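PDB 3OG2: beta-galactosidase from Trichoderma reesei, which probably hydrolyses terminal non-reducing beta-D-galactose residues from beta-D-galactosides, as a member of glycoside hydrolase family 35. Local coordinates for residues Pro55-Tyr58 with Leu59-Phe62; Gly432-Thr435 with Ile436-Gly440. All blocks are in the same frame, centred on the assembly; numbering follows the deposited sequence. Where two conformers were deposited one is given.

Two local contacts, each within one continuous run of chain, join residues two to four apart, and in each a carbonyl oxygen is the acceptor. Contact 1, Pro-55 to Tyr-58 with Leu-59 to Phe-62, is buried in the family 35 TIM-barrel region and is helical: main-chain N-H groups are the donors, and a water fills in where the helix begins. Contact 2, Gly-432 to Thr-435 with Ile-436 to Gly-440, lies at the surface in the range of beta-galactosidase domain 2, where an outermost strand runs into a turn and the Gln-438 amide is the donor. They share no elements of structure; contacts 1 and 2 have centres about 48 Å apart and nearest atoms about 36 Å apart.

Contact 1: Pro55-Tyr58 with Leu59-Phe62; sequences PSLY and LDVF
Tyr-58 and Phe-62 meet along the first turn of helix 58-66, a local helical contact in the family 35 TIM-barrel region, following barrel strand 38-47. Two i to i+4 bonds carry it: Val-61 N donates to Leu-57 O at 3.2 Å, and Phe-62 N to Tyr-58 O at 2.9 Å, the second nearly straight at 166°. Ahead of this pattern, a water donates to Pro-55 O and accepts from Leu-59 N at 2.9 Å, bridging a carbonyl and an N-H four residues apart at the start of the helix.

The side chains follow the same spacing. With CG of Phe-62 anti to its carbonyl carbon (chi1 -79°), the ring reaches back along the helix in the conformer described, one of two modelled, and its CE1 lies 4.2 Å from Tyr-58 CB; the tyrosine thus touches through CB, while its hydroxyl bonds to Pro-49 O. Leu-57 and Asp-60 point the same way side by side, methyl CD2 of Leu-57 lying 4.0 Å from Asp-60 CB. The buried carboxylate of Asp-60 is met by salt bridges from Arg-591, Lys-64 and Arg-352, which would be expected to stabilise its negative charge.

Helix 98-107 packs alongside: its Phe-100 meets Tyr-58 edge-to-face and also touches the Phe-62 ring, whereas Leu-57 rests on the loop residues Arg-352 and Val-988.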
loop_
_atom_site.group_PDB
_atom_site.type_symbol
_atom_site.label_atom_id
_atom_site.label_comp_id
_atom_site.label_asym_id
_atom_site.label_seq_id
_atom_site.Cartn_x
_atom_site.Cartn_y
_atom_site.Cartn_z
ATOM N N PRO A 55 1.875 3.944 15.306
ATOM C CA PRO A 55 0.822 3.040 15.751
ATOM C C PRO A 55 -0.553 3.679 15.846
ATOM O O PRO A 55 -1.565 3.012 15.509
ATOM C CB PRO A 55 1.309 2.594 17.143
ATOM C CG PRO A 55 2.785 2.729 17.103
ATOM C CD PRO A 55 3.091 3.862 16.151
ATOM N N SER A 56 -0.593 4.939 16.280
ATOM C CA SER A 56 -1.926 5.569 16.438
ATOM C C SER A 56 -2.580 6.000 15.130
ATOM O O SER A 56 -3.736 6.469 15.139
ATOM C CB SER A 56 -1.810 6.739 17.446
ATOM O OG SER A 56 -0.839 7.652 16.952
ATOM N N LEU A 57 -1.895 5.825 13.976
ATOM C CA LEU A 57 -2.537 6.087 12.689
ATOM C C LEU A 57 -3.102 4.837 12.033
ATOM O O LEU A 57 -3.813 4.974 11.033
ATOM C CB LEU A 57 -1.515 6.738 11.722
ATOM C CG LEU A 57 -1.356 8.246 11.998
ATOM C CD1 LEU A 57 -0.233 8.768 11.099
ATOM C CD2 LEU A 57 -2.661 9.011 11.750
ATOM N N TYR A 58 -2.852 3.637 12.564
ATOM C CA TYR A 58 -3.515 2.497 11.915
ATOM C C TYR A 58 -5.013 2.629 11.921
ATOM O O TYR A 58 -5.665 2.299 10.915
ATOM C CB TYR A 58 -3.111 1.201 12.619
ATOM C CG TYR A 58 -1.642 0.851 12.475
ATOM C CD1 TYR A 58 -0.982 1.057 11.255
ATOM C CD2 TYR A 58 -0.954 0.328 13.566
ATOM C CE1 TYR A 58 0.382 0.740 11.136
ATOM C CE2 TYR A 58 0.413 -0.007 13.448
ATOM C CZ TYR A 58 1.049 0.208 12.239
ATOM O OH TYR A 58 2.403 -0.128 12.090
ATOM N N LEU A 59 -5.608 3.157 12.983
ATOM C CA LEU A 59 -7.058 3.289 13.023
ATOM C C LEU A 59 -7.533 4.276 11.978
ATOM O O LEU A 59 -8.632 4.125 11.426
ATOM C CB LEU A 59 -7.532 3.735 14.417
ATOM C CG LEU A 59 -9.038 3.728 14.625
ATOM C CD1 LEU A 59 -9.725 2.370 14.408
ATOM C CD2 LEU A 59 -9.355 4.275 16.023
ATOM N N ASP A 60 -6.755 5.318 11.701
ATOM C CA ASP A 60 -7.120 6.231 10.602
ATOM C C ASP A 60 -7.238 5.489 9.306
ATOM O O ASP A 60 -8.249 5.633 8.579
ATOM C CB ASP A 60 -6.059 7.343 10.524
ATOM C CG ASP A 60 -6.428 8.335 9.438
ATOM O OD1 ASP A 60 -7.596 8.811 9.407
ATOM O OD2 ASP A 60 -5.561 8.685 8.604
ATOM N N VAL A 61 -6.238 4.683 8.967
ATOM C CA VAL A 61 -6.359 3.989 7.677
ATOM C C VAL A 61 -7.462 2.964 7.777
ATOM O O VAL A 61 -8.217 2.800 6.769
ATOM C CB VAL A 61 -4.961 3.470 7.344
ATOM C CG1 VAL A 61 -4.105 4.565 6.719
ATOM C CG2 VAL A 61 -4.265 2.998 8.601
ATOM N N PHE A 62 -7.673 2.254 8.863
ATOM C CA PHE A 62 -8.780 1.291 8.927
ATOM C C PHE A 62 -10.124 1.978 8.815
ATOM O O PHE A 62 -11.033 1.425 8.185
ATOM C CB PHE A 62 -8.734 0.478 10.221
ATOM C CG PHE A 62 -7.744 -0.660 10.288
ATOM C CD1 PHE A 62 -6.696 -0.628 11.192
ATOM C CD2 PHE A 62 -7.833 -1.767 9.485
ATOM C CE1 PHE A 62 -5.789 -1.687 11.269
ATOM C CE2 PHE A 62 -6.945 -2.829 9.549
ATOM C CZ PHE A 62 -5.914 -2.808 10.459
HETATM O O HOH W 1 -4.291 3.027 15.570
#

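Contact 2: Gly432-Thr435 with Ile436-Gly440; sequences GDLT and IPQLG
Gln-438 folds back onto the strand it has just left and closes a local contact where strand 434-436 gives way to a turn. The polar part centres on one carbonyl. Gln-438 NE2 donates to Thr-435 O at 2.8 Å with an N-H...O angle of 166°; the acceptor lies close to the plane of the glutamine amide, whereas the donor is tilted 28° from the carbonyl plane of Thr-435. A bend at chi2 (-92°) curls the glutamine chain and brings its amide back to this oxygen. Thr-435 O also accepts a bond from a water at 2.9 Å, and the same water donates to Pro-437 O, so that one oxygen has two donors and the water ties the strand's end to the start of the turn.

The apolar part is made by Leu-434. Leu-434 CB lies 4.1 Å from Ile-436 CG1, a contact between residues two apart along the strand. The side chain of Leu-434 crosses that of Gln-438 at about a right angle, and its CD2 approaches Gln-438 NE2 to 4.0 Å, placing hydrocarbon beside the amide group.

Backbone geometry turns the chain. The peptide bond between Ile-436 and Pro-437 is cis, and Pro-437 to Gly-440 forms a type I beta turn whose closing bond, from Gly-440 N to Pro-437 O, is weak at 3.5 Å. Within the turn, the N-H groups of Gln-438 and Leu-439 are both taken by the carboxylate of Glu-494.

Strand 434-436 is an outermost strand of a three-stranded antiparallel sheet, bonded to strand 421-427 through Leu-434 with Leu-427 and Ile-436 with Val-425. Leu-434, Ile-436 and Gln-438 also touch Tyr-466 of strand 462-467, while Pro-437 and Leu-439 reach strand 527-532.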
loop_
_atom_site.group_PDB
_atom_site.type_symbol
_atom_site.label_atom_id
_atom_site.label_comp_id
_atom_site.label_asym_id
_atom_site.label_seq_id
_atom_site.Cartn_x
_atom_site.Cartn_y
_atom_site.Cartn_z
ATOM N N GLY A 432 -40.888 -13.248 -16.383
ATOM C CA GLY A 432 -40.529 -13.629 -17.738
ATOM C C GLY A 432 -39.456 -12.706 -18.285
ATOM O O GLY A 432 -38.913 -11.832 -17.602
ATOM N N ASP A 433 -39.094 -12.901 -19.556
ATOM C CA ASP A 433 -38.019 -12.106 -20.139
ATOM C C ASP A 433 -38.510 -10.720 -20.538
ATOM O O ASP A 433 -39.560 -10.622 -21.193
ATOM C CB ASP A 433 -37.511 -12.748 -21.411
ATOM C CG ASP A 433 -36.890 -14.110 -21.215
ATOM O OD1 ASP A 433 -36.366 -14.398 -20.106
ATOM O OD2 ASP A 433 -36.931 -14.872 -22.205
ATOM N N LEU A 434 -37.823 -9.685 -20.155
ATOM C CA LEU A 434 -38.294 -8.341 -20.516
ATOM C C LEU A 434 -37.243 -7.514 -21.236
ATOM O O LEU A 434 -36.104 -7.495 -20.784
ATOM C CB LEU A 434 -38.680 -7.561 -19.262
ATOM C CG LEU A 434 -39.766 -8.193 -18.411
ATOM C CD1 LEU A 434 -39.914 -7.418 -17.119
ATOM C CD2 LEU A 434 -41.037 -8.257 -19.229
ATOM N N THR A 435 -37.602 -6.793 -22.264
ATOM C CA THR A 435 -36.735 -5.799 -22.883
ATOM C C THR A 435 -36.928 -4.499 -22.084
ATOM O O THR A 435 -38.070 -3.999 -21.933
ATOM C CB THR A 435 -36.964 -5.596 -24.386
ATOM O OG1 THR A 435 -36.595 -6.791 -25.103
ATOM C CG2 THR A 435 -36.061 -4.474 -24.884
ATOM N N ILE A 436 -35.791 -4.036 -21.607
ATOM C CA ILE A 436 -35.805 -2.886 -20.708
ATOM C C ILE A 436 -34.941 -1.814 -21.339
ATOM O O ILE A 436 -33.829 -2.166 -21.820
ATOM C CB ILE A 436 -35.203 -3.351 -19.366
ATOM C CG1 ILE A 436 -36.090 -4.414 -18.679
ATOM C CG2 ILE A 436 -34.943 -2.166 -18.448
ATOM C CD1 ILE A 436 -35.216 -5.356 -17.870
ATOM N N PRO A 437 -35.327 -0.552 -21.325
ATOM C CA PRO A 437 -36.517 0.029 -20.670
ATOM C C PRO A 437 -37.903 -0.360 -21.177
ATOM O O PRO A 437 -38.220 -0.309 -22.358
ATOM C CB PRO A 437 -36.340 1.546 -20.904
ATOM C CG PRO A 437 -34.830 1.631 -20.957
ATOM C CD PRO A 437 -34.406 0.491 -21.849
ATOM N N GLN A 438 -38.780 -0.725 -20.248
ATOM C CA GLN A 438 -40.154 -1.048 -20.604
ATOM C C GLN A 438 -40.958 0.179 -20.918
ATOM O O GLN A 438 -42.053 0.022 -21.490
ATOM C CB GLN A 438 -40.801 -1.794 -19.418
ATOM C CG GLN A 438 -40.275 -3.230 -19.261
ATOM C CD GLN A 438 -41.237 -4.092 -20.071
ATOM O OE1 GLN A 438 -42.425 -4.171 -19.722
ATOM N NE2 GLN A 438 -40.716 -4.707 -21.149
ATOM N N LEU A 439 -40.532 1.366 -20.498
ATOM C CA LEU A 439 -41.295 2.579 -20.774
ATOM C C LEU A 439 -40.634 3.367 -21.875
ATOM O O LEU A 439 -40.950 4.558 -22.015
ATOM C CB LEU A 439 -41.471 3.417 -19.478
ATOM C CG LEU A 439 -42.369 2.732 -18.433
ATOM C CD1 LEU A 439 -42.321 3.557 -17.172
ATOM C CD2 LEU A 439 -43.758 2.601 -19.007
ATOM N N GLY A 440 -39.801 2.778 -22.703
ATOM C CA GLY A 440 -39.233 3.500 -23.830
ATOM C C GLY A 440 -37.867 4.098 -23.560
ATOM O O GLY A 440 -37.497 4.345 -22.395
HETATM O O HOH W 2 -39.491 -2.616 -23.995
#